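Local coordinates for protein probable 2-phosphosulfolactate phosphatase (Clostridium acetobutylicum, PDB 1VR0) that probably catalyses the magnesium-dependent hydrolysis of (2R)-O-phospho-3-sulfolactate to (2R)-3-sulfolactate and phosphate, at residues D166-S171 / T192-V197; T43-T48 / F93-M98; E27-K32 / S124-D129; N137-A142 / K231-K236. All coordinates share one frame; numbering follows the deposited sequence.

How the contacts relate
Contacts 1 and 2 are buried, while contacts 3 and 4 are only partly so. Contact 1 is apolar helix-helix packing with a magnesium ligand on one of its helices. Contact 2 sets a helix against a loop that reaches the bound sulfolactate. Backbone hydrogen bonds carry contact 3, at the start of two neighbouring strands. Contact 4 joins a helix start to a loop, with a water between them. Contacts 2 and 4 touch, where T47 packs on V235 and N137. Helix 165-181 links contacts 1 and 4: it supplies F168 to the first and lies against E139 of the second. Contact 3 touches none of the others; their nearest atoms are about 10 Å or more away.

Contact 1: residues D166-S171 / T192-V197; sequences DDFICS and TTAQYV. With MG (magnesium ion), chain D.
The F168 ring lies flat against A194. The CB of A194 sits over the centre of the F168 ring, 3.8 Å from its centroid and 12° off the ring normal, which makes a CH-pi contact. The ring gets there because CG is anti to the backbone N (chi1 -167°). At the rim, F168 CZ is 4.0 Å from T193 CG2, and F168 CE2 is 3.9 Å from V197 CG2. V197 turns its other methyl to I169, and these two side chains cross at about a right angle. No hydrogen bond spans the contact. The helix axes also cross almost at right angles, 7.6 Å apart, and the small A194 lies where the backbones come nearest. Further out, T193 of the second subunit also packs on F168. Near the start of helix 165-181, away from 192-197, D167 OD2 binds the magnesium ion at 2.4 Å. D167 OD1 accepts a hydrogen bond from water 1, another metal ligand. Water 1 also donates to D166 OD2 at 2.7 Å, so D166 helps place it. D38 and G158 add their oxygens. The contact thus packs the helix that carries part of the magnesium site of this phosphatase.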
loop_
_atom_site.group_PDB
_atom_site.type_symbol
_atom_site.label_atom_id
_atom_site.label_comp_id
_atom_site.label_asym_id
_atom_site.label_seq_id
_atom_site.Cartn_x
_atom_site.Cartn_y
_atom_site.Cartn_z
ATOM N N ASP A 166 -5.506 7.557 -7.865
ATOM C CA ASP A 166 -6.767 7.361 -8.636
ATOM C C ASP A 166 -7.375 5.984 -8.322
ATOM O O ASP A 166 -8.554 5.876 -7.945
ATOM C CB ASP A 166 -6.560 7.535 -10.165
ATOM C CG ASP A 166 -5.362 6.756 -10.710
ATOM O OD1 ASP A 166 -4.497 6.292 -9.942
ATOM O OD2 ASP A 166 -5.264 6.611 -11.932
ATOM N N ASP A 167 -6.581 4.928 -8.446
ATOM C CA ASP A 167 -7.129 3.599 -8.238
ATOM C C ASP A 167 -7.530 3.422 -6.765
ATOM O O ASP A 167 -8.477 2.747 -6.460
ATOM C CB ASP A 167 -6.141 2.502 -8.710
ATOM C CG ASP A 167 -5.940 2.518 -10.238
ATOM O OD1 ASP A 167 -6.867 2.942 -10.929
ATOM O OD2 ASP A 167 -4.882 2.121 -10.759
ATOM N N PHE A 168 -6.807 4.058 -5.863
ATOM C CA PHE A 168 -7.018 3.899 -4.441
ATOM C C PHE A 168 -8.323 4.556 -4.012
ATOM O O PHE A 168 -9.108 3.956 -3.269
ATOM C CB PHE A 168 -5.840 4.514 -3.698
ATOM C CG PHE A 168 -5.753 4.166 -2.213
ATOM C CD1 PHE A 168 -5.407 2.889 -1.803
ATOM C CD2 PHE A 168 -5.930 5.145 -1.237
ATOM C CE1 PHE A 168 -5.295 2.577 -0.437
ATOM C CE2 PHE A 168 -5.812 4.833 0.111
ATOM C CZ PHE A 168 -5.484 3.546 0.508
ATOM N N ILE A 169 -8.581 5.782 -4.479
ATOM C CA ILE A 169 -9.801 6.463 -4.071
ATOM C C ILE A 169 -11.012 5.770 -4.679
ATOM O O ILE A 169 -12.086 5.706 -4.075
ATOM C CB ILE A 169 -9.779 7.972 -4.400
ATOM C CG1 ILE A 169 -10.974 8.679 -3.726
ATOM C CG2 ILE A 169 -9.757 8.240 -5.886
ATOM C CD1 ILE A 169 -10.820 10.225 -3.616
ATOM N N CYS A 170 -10.835 5.256 -5.891
ATOM C CA CYS A 170 -11.890 4.534 -6.569
ATOM C C CYS A 170 -12.205 3.267 -5.792
ATOM O O CYS A 170 -13.361 2.945 -5.631
ATOM C CB CYS A 170 -11.463 4.190 -7.984
ATOM S SG CYS A 170 -12.796 3.394 -8.916
ATOM N N SER A 171 -11.174 2.586 -5.273
ATOM C CA SER A 171 -11.394 1.455 -4.358
ATOM C C SER A 171 -12.236 1.855 -3.170
ATOM O O SER A 171 -13.152 1.161 -2.785
ATOM C CB SER A 171 -10.102 0.915 -3.804
ATOM O OG SER A 171 -9.206 0.533 -4.829
ATOM N N THR A 192 -9.798 0.074 4.810
ATOM C CA THR A 192 -10.227 1.140 5.699
ATOM C C THR A 192 -9.639 2.498 5.259
ATOM O O THR A 192 -10.337 3.504 5.177
ATOM C CB THR A 192 -9.773 0.825 7.133
ATOM O OG1 THR A 192 -10.444 -0.346 7.610
ATOM C CG2 THR A 192 -10.024 1.967 8.038
ATOM N N THR A 193 -8.351 2.514 4.947
ATOM C CA THR A 193 -7.665 3.753 4.550
ATOM C C THR A 193 -8.174 4.299 3.213
ATOM O O THR A 193 -8.423 5.493 3.082
ATOM C CB THR A 193 -6.142 3.551 4.522
ATOM O OG1 THR A 193 -5.695 3.024 5.788
ATOM C CG2 THR A 193 -5.398 4.889 4.272
ATOM N N ALA A 194 -8.373 3.429 2.227
ATOM C CA ALA A 194 -8.973 3.841 0.960
ATOM C C ALA A 194 -10.353 4.438 1.194
ATOM O O ALA A 194 -10.658 5.511 0.686
ATOM C CB ALA A 194 -9.090 2.680 0.030
ATOM N N GLN A 195 -11.189 3.743 1.955
ATOM C CA GLN A 195 -12.525 4.219 2.224
ATOM C C GLN A 195 -12.489 5.589 2.905
ATOM O O GLN A 195 -13.300 6.459 2.606
ATOM C CB GLN A 195 -13.260 3.173 3.071
ATOM C CG GLN A 195 -14.754 3.397 3.220
ATOM C CD GLN A 195 -15.096 4.331 4.329
ATOM O OE1 GLN A 195 -14.326 4.458 5.302
ATOM N NE2 GLN A 195 -16.225 5.057 4.190
ATOM N N TYR A 196 -11.519 5.775 3.793
ATOM C CA TYR A 196 -11.335 7.033 4.502
ATOM C C TYR A 196 -11.019 8.172 3.554
ATOM O O TYR A 196 -11.607 9.271 3.677
ATOM C CB TYR A 196 -10.216 6.926 5.544
ATOM C CG TYR A 196 -9.864 8.277 6.117
ATOM C CD1 TYR A 196 -10.720 8.918 7.001
ATOM C CD2 TYR A 196 -8.678 8.936 5.747
ATOM C CE1 TYR A 196 -10.411 10.179 7.514
ATOM C CE2 TYR A 196 -8.361 10.188 6.260
ATOM C CZ TYR A 196 -9.234 10.811 7.140
ATOM O OH TYR A 196 -8.931 12.069 7.639
ATOM N N VAL A 197 -10.101 7.904 2.617
ATOM C CA VAL A 197 -9.697 8.882 1.616
ATOM C C VAL A 197 -10.901 9.265 0.761
ATOM O O VAL A 197 -11.128 10.474 0.477
ATOM C CB VAL A 197 -8.570 8.332 0.709
ATOM C CG1 VAL A 197 -8.296 9.273 -0.470
ATOM C CG2 VAL A 197 -7.313 8.126 1.505
HETATM MG MG MG D . -4.015 2.779 -12.864
HETATM O O HOH W 1 -6.012 4.330 -13.105
HETATM O O HOH W 2 -2.956 5.019 -12.849
#

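Contact 2: residues T43-T48 / F93-M98; sequences TSVITT and FSNSPM. With 3SL ((2R)-3-sulfolactic acid), chain E.
V45 and P97 bury equal shares of surface here, and T48 and N95 add smaller ones. V45 works through CG2: with CG1 anti to the backbone N (chi1 162°), CG2 is left to face the loop. V45 CG2 is 3.2 Å from N95 O and 3.9 Å from P97 CD. The amide oxygen of N95 also leans on it, with OD1 3.6 Å from V45 CG2. The P97 ring rests on the helix by its CD and CG edge, and P97 CG also meets S44 CB at 4.1 Å. T48, one turn further on, closes the other end of the proline. T48 CG2 lies 3.7 Å from P97 O, and the two side chains cross at about a right angle. T48 OG1 is turned back to its own helix and bonds S44 O at 2.7 Å. T48 N reaches the same oxygen from the opposite face of its plane. The hydroxyl also has a partner in Y228. N95 uses its two amide atoms differently. OD1 faces V45, while N95 ND2 donates to O3S of the sulfolactate at 2.9 Å, with an angle of 154° at the hydrogen. R41 also hydrogen-bonds this ligand. After N95, S96 OG accepts from M98 N in an ST turn and also bonds D225. Helix 42-51 touches both sheets. M112 of strand 109-113, in the three-stranded sheet, meets V45 and N95. I132 of strand 129-133, in the mixed sheet, meets T43, I46 and T47. Helix 223-229 meets S44 through C229 and P97 through Y228.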
loop_
_atom_site.group_PDB
_atom_site.type_symbol
_atom_site.label_atom_id
_atom_site.label_comp_id
_atom_site.label_asym_id
_atom_site.label_seq_id
_atom_site.Cartn_x
_atom_site.Cartn_y
_atom_site.Cartn_z
ATOM N N THR A 43 -10.012 0.182 -17.105
ATOM C CA THR A 43 -11.262 -0.388 -16.652
ATOM C C THR A 43 -12.432 0.528 -16.927
ATOM O O THR A 43 -13.567 0.062 -16.962
ATOM C CB THR A 43 -11.264 -0.785 -15.183
ATOM O OG1 THR A 43 -10.883 0.319 -14.359
ATOM C CG2 THR A 43 -10.313 -1.918 -14.982
ATOM N N SER A 44 -12.167 1.821 -17.126
ATOM C CA SER A 44 -13.205 2.741 -17.595
ATOM C C SER A 44 -13.532 2.458 -19.060
ATOM O O SER A 44 -14.696 2.553 -19.459
ATOM C CB SER A 44 -12.774 4.191 -17.403
ATOM O OG SER A 44 -12.653 4.437 -16.017
ATOM N N VAL A 45 -12.507 2.097 -19.832
ATOM C CA VAL A 45 -12.706 1.688 -21.211
ATOM C C VAL A 45 -13.506 0.368 -21.270
ATOM O O VAL A 45 -14.548 0.277 -21.897
ATOM C CB VAL A 45 -11.374 1.527 -21.967
ATOM C CG1 VAL A 45 -11.579 0.710 -23.180
ATOM C CG2 VAL A 45 -10.772 2.898 -22.331
ATOM N N ILE A 46 -13.026 -0.650 -20.606
ATOM C CA ILE A 46 -13.701 -1.931 -20.646
ATOM C C ILE A 46 -15.189 -1.789 -20.266
ATOM O O ILE A 46 -16.062 -2.311 -20.961
ATOM C CB ILE A 46 -13.013 -2.948 -19.746
ATOM C CG1 ILE A 46 -11.659 -3.312 -20.345
ATOM C CG2 ILE A 46 -13.865 -4.199 -19.592
ATOM C CD1 ILE A 46 -10.629 -3.656 -19.326
ATOM N N THR A 47 -15.444 -1.088 -19.168
ATOM C CA THR A 47 -16.774 -0.872 -18.667
ATOM C C THR A 47 -17.665 -0.158 -19.702
ATOM O O THR A 47 -18.804 -0.546 -19.930
ATOM C CB THR A 47 -16.704 -0.028 -17.378
ATOM O OG1 THR A 47 -16.028 -0.775 -16.363
ATOM C CG2 THR A 47 -18.109 0.316 -16.872
ATOM N N THR A 48 -17.124 0.888 -20.320
ATOM C CA THR A 48 -17.854 1.668 -21.282
ATOM C C THR A 48 -18.153 0.838 -22.556
ATOM O O THR A 48 -19.297 0.785 -23.044
ATOM C CB THR A 48 -17.069 2.957 -21.606
ATOM O OG1 THR A 48 -16.968 3.754 -20.424
ATOM C CG2 THR A 48 -17.746 3.776 -22.702
ATOM N N PHE A 93 -8.010 1.740 -32.172
ATOM C CA PHE A 93 -8.344 2.744 -31.201
ATOM C C PHE A 93 -7.295 2.819 -30.125
ATOM O O PHE A 93 -6.390 1.982 -30.023
ATOM C CB PHE A 93 -9.726 2.457 -30.607
ATOM C CG PHE A 93 -10.789 2.417 -31.638
ATOM C CD1 PHE A 93 -11.160 3.601 -32.308
ATOM C CD2 PHE A 93 -11.359 1.215 -32.020
ATOM C CE1 PHE A 93 -12.122 3.595 -33.351
ATOM C CE2 PHE A 93 -12.308 1.186 -33.052
ATOM C CZ PHE A 93 -12.690 2.403 -33.724
ATOM N N SER A 94 -7.435 3.857 -29.322
ATOM C CA SER A 94 -6.495 4.178 -28.279
ATOM C C SER A 94 -7.134 3.709 -26.998
ATOM O O SER A 94 -7.829 2.699 -27.029
ATOM C CB SER A 94 -6.201 5.676 -28.361
ATOM O OG SER A 94 -5.892 6.211 -27.122
ATOM N N ASN A 95 -6.883 4.386 -25.880
ATOM C CA ASN A 95 -7.447 3.976 -24.589
ATOM C C ASN A 95 -8.366 5.047 -23.966
ATOM O O ASN A 95 -8.523 5.134 -22.754
ATOM C CB ASN A 95 -6.335 3.532 -23.616
ATOM C CG ASN A 95 -6.836 2.539 -22.625
ATOM O OD1 ASN A 95 -7.473 1.571 -23.013
ATOM N ND2 ASN A 95 -6.622 2.779 -21.346
ATOM N N SER A 96 -9.001 5.822 -24.834
ATOM C CA SER A 96 -10.008 6.787 -24.423
ATOM C C SER A 96 -11.355 6.121 -24.444
ATOM O O SER A 96 -11.740 5.610 -25.463
ATOM C CB SER A 96 -10.059 7.955 -25.393
ATOM O OG SER A 96 -11.229 8.684 -25.131
ATOM N N PRO A 97 -12.085 6.139 -23.327
ATOM C CA PRO A 97 -13.439 5.586 -23.339
ATOM C C PRO A 97 -14.394 6.186 -24.373
ATOM O O PRO A 97 -15.263 5.449 -24.852
ATOM C CB PRO A 97 -13.953 5.855 -21.914
ATOM C CG PRO A 97 -12.790 6.001 -21.107
ATOM C CD PRO A 97 -11.718 6.622 -21.992
HETATM N N MSE A 98 -14.228 7.458 -24.756
HETATM C CA MSE A 98 -15.142 8.089 -25.733
HETATM C C MSE A 98 -15.117 7.521 -27.108
HETATM O O MSE A 98 -16.081 7.682 -27.837
HETATM C CB MSE A 98 -14.904 9.582 -25.905
HETATM C CG MSE A 98 -15.812 10.381 -25.005
HETATM SE SE MSE A 98 -15.062 10.265 -23.208
HETATM C CE MSE A 98 -13.769 11.888 -23.495
HETATM O O11 3SL E . 0.733 5.742 -18.588
HETATM C C1 3SL E . -0.338 6.182 -19.050
HETATM O O12 3SL E . -0.586 7.393 -19.277
HETATM C C2 3SL E . -1.382 5.172 -19.343
HETATM O O2 3SL E . -1.356 4.223 -18.280
HETATM C C3 3SL E . -2.705 5.902 -19.472
HETATM S S 3SL E . -3.987 4.849 -19.553
HETATM O O3S 3SL E . -4.413 4.691 -20.954
HETATM O O1S 3SL E . -3.804 3.586 -18.759
HETATM O O2S 3SL E . -5.149 5.541 -18.981
#

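Contact 3: residues E27-K32 / S124-D129; sequences EKVKNK and SETARD
V29 and T126 meet at about a right angle. V29 CG1 points into the second segment, 3.4 Å from T126 OG1. V29 CG1 is also 3.6 Å from S124 O and packs on A127 CB. T126 holds OG1 between its backbone N and carbonyl carbon (chi1 51°), which brings the hydroxyl beside V29 and K30. R128 takes the other end. R128 CB lies 3.5 Å from N31 O, and the chain then bends at chi3. The guanidinium comes round with one face to that oxygen, which stands 3.7 Å above the plane and toward the rim. N31 O is also bonded by N150. The backbones are joined more directly. N31 N donates to T126 O at 3.1 Å, with an angle of 163° at the hydrogen. K32 O accepts from D129 N at 3.3 Å and, weakly, from R128 N. A type II turn, V29 to K32, and a type I turn, S124 to A127, shape the two segments. The contact sits where the parallel strands 33-37 and 129-133 begin side by side, and D129 goes on to pair with A34. Toward the sheet, V29 packs on I18 of strand 13-18 and V153 of strand 152-156.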
loop_
_atom_site.group_PDB
_atom_site.type_symbol
_atom_site.label_atom_id
_atom_site.label_comp_id
_atom_site.label_asym_id
_atom_site.label_seq_id
_atom_site.Cartn_x
_atom_site.Cartn_y
_atom_site.Cartn_z
ATOM N N GLU A 27 -1.952 -15.790 -2.870
ATOM C CA GLU A 27 -2.659 -16.157 -1.658
ATOM C C GLU A 27 -3.650 -15.105 -1.206
ATOM O O GLU A 27 -4.566 -15.419 -0.462
ATOM C CB GLU A 27 -1.661 -16.436 -0.543
ATOM C CG GLU A 27 -0.788 -15.222 -0.132
ATOM C CD GLU A 27 0.562 -15.148 -0.869
ATOM O OE1 GLU A 27 0.696 -15.670 -2.024
ATOM O OE2 GLU A 27 1.498 -14.557 -0.266
ATOM N N LYS A 28 -3.441 -13.865 -1.634
ATOM C CA LYS A 28 -4.369 -12.769 -1.357
ATOM C C LYS A 28 -5.521 -12.699 -2.379
ATOM O O LYS A 28 -6.474 -11.922 -2.226
ATOM C CB LYS A 28 -3.641 -11.416 -1.417
ATOM C CG LYS A 28 -2.705 -11.100 -0.256
ATOM C CD LYS A 28 -1.993 -9.772 -0.539
ATOM C CE LYS A 28 -1.115 -9.295 0.621
ATOM N NZ LYS A 28 -0.901 -7.831 0.507
ATOM N N VAL A 29 -5.406 -13.463 -3.452
ATOM C CA VAL A 29 -6.373 -13.386 -4.523
ATOM C C VAL A 29 -7.193 -14.680 -4.664
ATOM O O VAL A 29 -8.391 -14.610 -4.868
ATOM C CB VAL A 29 -5.656 -12.978 -5.826
ATOM C CG1 VAL A 29 -6.329 -13.503 -7.015
ATOM C CG2 VAL A 29 -5.645 -11.489 -5.934
ATOM N N LYS A 30 -6.563 -15.843 -4.499
ATOM C CA LYS A 30 -7.230 -17.087 -4.858
ATOM C C LYS A 30 -8.556 -17.296 -4.103
ATOM O O LYS A 30 -8.684 -16.935 -2.948
ATOM C CB LYS A 30 -6.297 -18.298 -4.773
ATOM C CG LYS A 30 -5.516 -18.370 -3.499
ATOM C CD LYS A 30 -5.084 -19.803 -3.196
ATOM C CE LYS A 30 -4.352 -19.900 -1.841
ATOM N NZ LYS A 30 -4.238 -21.355 -1.657
ATOM N N ASN A 31 -9.543 -17.800 -4.842
ATOM C CA ASN A 31 -10.902 -18.120 -4.375
ATOM C C ASN A 31 -11.732 -16.946 -3.871
ATOM O O ASN A 31 -12.839 -17.159 -3.388
ATOM C CB ASN A 31 -10.885 -19.254 -3.357
ATOM C CG ASN A 31 -9.927 -20.386 -3.750
ATOM O OD1 ASN A 31 -9.891 -20.811 -4.902
ATOM N ND2 ASN A 31 -9.131 -20.861 -2.782
ATOM N N LYS A 32 -11.239 -15.723 -4.031
ATOM C CA LYS A 32 -11.982 -14.547 -3.595
ATOM C C LYS A 32 -12.780 -13.891 -4.722
ATOM O O LYS A 32 -12.691 -14.281 -5.865
ATOM C CB LYS A 32 -11.019 -13.529 -2.966
ATOM C CG LYS A 32 -10.405 -14.059 -1.702
ATOM C CD LYS A 32 -9.507 -13.069 -1.055
ATOM C CE LYS A 32 -9.101 -13.542 0.337
ATOM N NZ LYS A 32 -8.700 -12.319 1.112
ATOM N N SER A 124 -4.866 -11.604 -11.526
ATOM C CA SER A 124 -5.934 -12.043 -10.633
ATOM C C SER A 124 -6.585 -13.388 -11.024
ATOM O O SER A 124 -7.568 -13.804 -10.386
ATOM C CB SER A 124 -6.976 -10.947 -10.575
ATOM O OG SER A 124 -6.327 -9.683 -10.387
ATOM N N GLU A 125 -6.010 -14.094 -12.005
ATOM C CA GLU A 125 -6.589 -15.353 -12.522
ATOM C C GLU A 125 -7.089 -16.355 -11.483
ATOM O O GLU A 125 -8.047 -17.086 -11.743
ATOM C CB GLU A 125 -5.591 -16.099 -13.409
ATOM C CG GLU A 125 -5.233 -15.324 -14.648
ATOM C CD GLU A 125 -5.286 -16.164 -15.881
ATOM O OE1 GLU A 125 -4.535 -17.183 -15.870
ATOM O OE2 GLU A 125 -6.058 -15.795 -16.826
ATOM N N THR A 126 -6.437 -16.446 -10.336
ATOM C CA THR A 126 -6.802 -17.506 -9.400
ATOM C C THR A 126 -8.035 -17.184 -8.562
ATOM O O THR A 126 -8.426 -18.006 -7.726
ATOM C CB THR A 126 -5.624 -17.837 -8.462
ATOM O OG1 THR A 126 -5.113 -16.613 -7.878
ATOM C CG2 THR A 126 -4.525 -18.553 -9.256
ATOM N N ALA A 127 -8.616 -15.988 -8.739
ATOM C CA ALA A 127 -9.777 -15.591 -7.950
ATOM C C ALA A 127 -10.969 -16.412 -8.379
ATOM O O ALA A 127 -11.006 -16.899 -9.509
ATOM C CB ALA A 127 -10.064 -14.118 -8.147
ATOM N N ARG A 128 -11.956 -16.564 -7.495
ATOM C CA ARG A 128 -13.194 -17.224 -7.884
ATOM C C ARG A 128 -13.958 -16.414 -8.947
ATOM O O ARG A 128 -14.494 -16.981 -9.903
ATOM C CB ARG A 128 -14.095 -17.467 -6.683
ATOM C CG ARG A 128 -15.347 -18.291 -7.028
ATOM C CD ARG A 128 -16.290 -18.349 -5.877
ATOM N NE ARG A 128 -15.770 -19.173 -4.796
ATOM C CZ ARG A 128 -16.295 -19.230 -3.577
ATOM N NH1 ARG A 128 -17.355 -18.494 -3.255
ATOM N NH2 ARG A 128 -15.732 -20.018 -2.668
ATOM N N ASP A 129 -14.043 -15.099 -8.741
ATOM C CA ASP A 129 -14.692 -14.204 -9.691
ATOM C C ASP A 129 -13.822 -13.006 -9.861
ATOM O O ASP A 129 -13.462 -12.407 -8.862
ATOM C CB ASP A 129 -16.040 -13.731 -9.159
ATOM C CG ASP A 129 -17.062 -14.849 -9.091
ATOM O OD1 ASP A 129 -17.520 -15.271 -10.164
ATOM O OD2 ASP A 129 -17.411 -15.307 -7.962
#

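Contact 4: residues N137-A142 / K231-K236; sequences NGEAVA and KKDIVK
N137 and A140, at the start of helix 138-148, meet V235 and K236 in a partly buried packing contact between a helix end and the loop before strand 240-242. No direct hydrogen bond crosses it. V235 O lies 3.3 Å from N137 CA in a CA-H...O contact. The amide of N137 turns off elsewhere: ND2 bonds L237 O and I132 O, and OD1 bonds S134 OG. A140 CB rests on the backbone, 3.6 Å from K236 O. A water fills the joint. Water 3 accepts from A140 N at 3.2 Å and donates to V235 O and to D233 OD1. It thus serves a first-turn amide of the helix. E139 and D233 pack by their inner atoms. E139 CB lies 3.5 Å from D233 OD1, while the E139 chain bends at chi2 and carries its carboxylate to a salt bridge with R181. The two carboxylates stay apart, with E139 OE2 5.6 Å from D233 OD2. K236 NZ holds D233 OD1 in a salt bridge of 2.7 Å, coming from above the carboxylate plane, and also bonds D233 O. These bonds probably balance the nearby acidic charge. N137 is at the N-cap position, but its side chain makes no capping bond. Helix 138-148 connects the parallel strands 129-133 and 152-156 of one sheet, a beta-alpha-beta crossover, and the loop packs on its N-terminal end.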
loop_
_atom_site.group_PDB
_atom_site.type_symbol
_atom_site.label_atom_id
_atom_site.label_comp_id
_atom_site.label_asym_id
_atom_site.label_seq_id
_atom_site.Cartn_x
_atom_site.Cartn_y
_atom_site.Cartn_z
ATOM N N ASN A 137 -19.051 2.314 -12.848
ATOM C CA ASN A 137 -19.923 1.216 -12.413
ATOM C C ASN A 137 -19.749 0.804 -10.949
ATOM O O ASN A 137 -20.103 -0.310 -10.562
ATOM C CB ASN A 137 -19.789 0.008 -13.352
ATOM C CG ASN A 137 -18.473 -0.718 -13.207
ATOM O OD1 ASN A 137 -17.537 -0.203 -12.619
ATOM N ND2 ASN A 137 -18.404 -1.926 -13.739
ATOM N N GLY A 138 -19.255 1.731 -10.137
ATOM C CA GLY A 138 -18.973 1.479 -8.724
ATOM C C GLY A 138 -20.141 0.920 -7.945
ATOM O O GLY A 138 -20.010 -0.113 -7.309
ATOM N N GLU A 139 -21.294 1.570 -8.025
ATOM C CA GLU A 139 -22.474 1.082 -7.327
ATOM C C GLU A 139 -22.846 -0.337 -7.775
ATOM O O GLU A 139 -23.136 -1.215 -6.947
ATOM C CB GLU A 139 -23.673 2.021 -7.542
ATOM C CG GLU A 139 -23.555 3.410 -6.912
ATOM C CD GLU A 139 -23.888 3.457 -5.408
ATOM O OE1 GLU A 139 -24.300 2.445 -4.822
ATOM O OE2 GLU A 139 -23.753 4.529 -4.788
ATOM N N ALA A 140 -22.855 -0.562 -9.078
ATOM C CA ALA A 140 -23.252 -1.858 -9.594
ATOM C C ALA A 140 -22.259 -2.937 -9.157
ATOM O O ALA A 140 -22.646 -4.067 -8.893
ATOM C CB ALA A 140 -23.384 -1.811 -11.105
ATOM N N VAL A 141 -20.975 -2.580 -9.065
ATOM C CA VAL A 141 -19.950 -3.522 -8.589
ATOM C C VAL A 141 -20.215 -3.913 -7.132
ATOM O O VAL A 141 -20.037 -5.061 -6.741
ATOM C CB VAL A 141 -18.542 -2.916 -8.677
ATOM C CG1 VAL A 141 -17.543 -3.819 -8.016
ATOM C CG2 VAL A 141 -18.152 -2.643 -10.138
ATOM N N ALA A 142 -20.608 -2.932 -6.330
ATOM C CA ALA A 142 -20.860 -3.175 -4.937
ATOM C C ALA A 142 -22.040 -4.126 -4.823
ATOM O O ALA A 142 -22.033 -5.052 -4.030
ATOM C CB ALA A 142 -21.125 -1.889 -4.236
ATOM N N LYS A 231 -17.146 10.304 -13.442
ATOM C CA LYS A 231 -18.600 10.269 -13.312
ATOM C C LYS A 231 -19.065 8.994 -12.596
ATOM O O LYS A 231 -18.699 7.875 -12.953
ATOM C CB LYS A 231 -19.267 10.434 -14.686
ATOM C CG LYS A 231 -18.805 11.710 -15.399
ATOM C CD LYS A 231 -19.911 12.601 -15.940
ATOM C CE LYS A 231 -19.548 14.120 -15.682
ATOM N NZ LYS A 231 -20.680 15.113 -15.866
ATOM N N LYS A 232 -19.862 9.184 -11.560
ATOM C CA LYS A 232 -20.363 8.083 -10.728
ATOM C C LYS A 232 -21.542 7.362 -11.354
ATOM O O LYS A 232 -22.427 7.996 -11.890
ATOM C CB LYS A 232 -20.817 8.607 -9.339
ATOM C CG LYS A 232 -19.680 9.062 -8.410
ATOM C CD LYS A 232 -20.212 9.670 -7.121
ATOM C CE LYS A 232 -19.136 9.747 -6.082
ATOM N NZ LYS A 232 -19.570 10.643 -4.987
ATOM N N ASP A 233 -21.551 6.034 -11.289
ATOM C CA ASP A 233 -22.805 5.273 -11.429
ATOM C C ASP A 233 -23.558 5.561 -12.702
ATOM O O ASP A 233 -24.782 5.666 -12.690
ATOM C CB ASP A 233 -23.708 5.570 -10.224
ATOM C CG ASP A 233 -24.955 4.686 -10.167
ATOM O OD1 ASP A 233 -24.913 3.454 -10.457
ATOM O OD2 ASP A 233 -26.015 5.242 -9.810
ATOM N N ILE A 234 -22.847 5.703 -13.811
ATOM C CA ILE A 234 -23.522 5.837 -15.090
ATOM C C ILE A 234 -23.582 4.506 -15.836
ATOM O O ILE A 234 -24.320 4.370 -16.797
ATOM C CB ILE A 234 -22.943 6.956 -15.990
ATOM C CG1 ILE A 234 -21.552 6.630 -16.514
ATOM C CG2 ILE A 234 -22.933 8.301 -15.258
ATOM C CD1 ILE A 234 -21.080 7.715 -17.497
ATOM N N VAL A 235 -22.846 3.512 -15.390
ATOM C CA VAL A 235 -22.947 2.189 -16.002
ATOM C C VAL A 235 -23.437 1.177 -14.961
ATOM O O VAL A 235 -22.913 1.136 -13.850
ATOM C CB VAL A 235 -21.592 1.784 -16.610
ATOM C CG1 VAL A 235 -21.614 0.328 -17.071
ATOM C CG2 VAL A 235 -21.233 2.760 -17.768
ATOM N N LYS A 236 -24.462 0.404 -15.315
ATOM C CA LYS A 236 -25.099 -0.583 -14.410
ATOM C C LYS A 236 -24.595 -2.003 -14.643
ATOM O O LYS A 236 -25.077 -2.948 -14.054
ATOM C CB LYS A 236 -26.624 -0.577 -14.585
ATOM C CG LYS A 236 -27.297 0.803 -14.470
ATOM C CD LYS A 236 -26.876 1.580 -13.205
ATOM C CE LYS A 236 -27.460 3.018 -13.229
ATOM N NZ LYS A 236 -27.179 3.732 -11.958
HETATM O O HOH W 3 -23.093 1.737 -11.242
#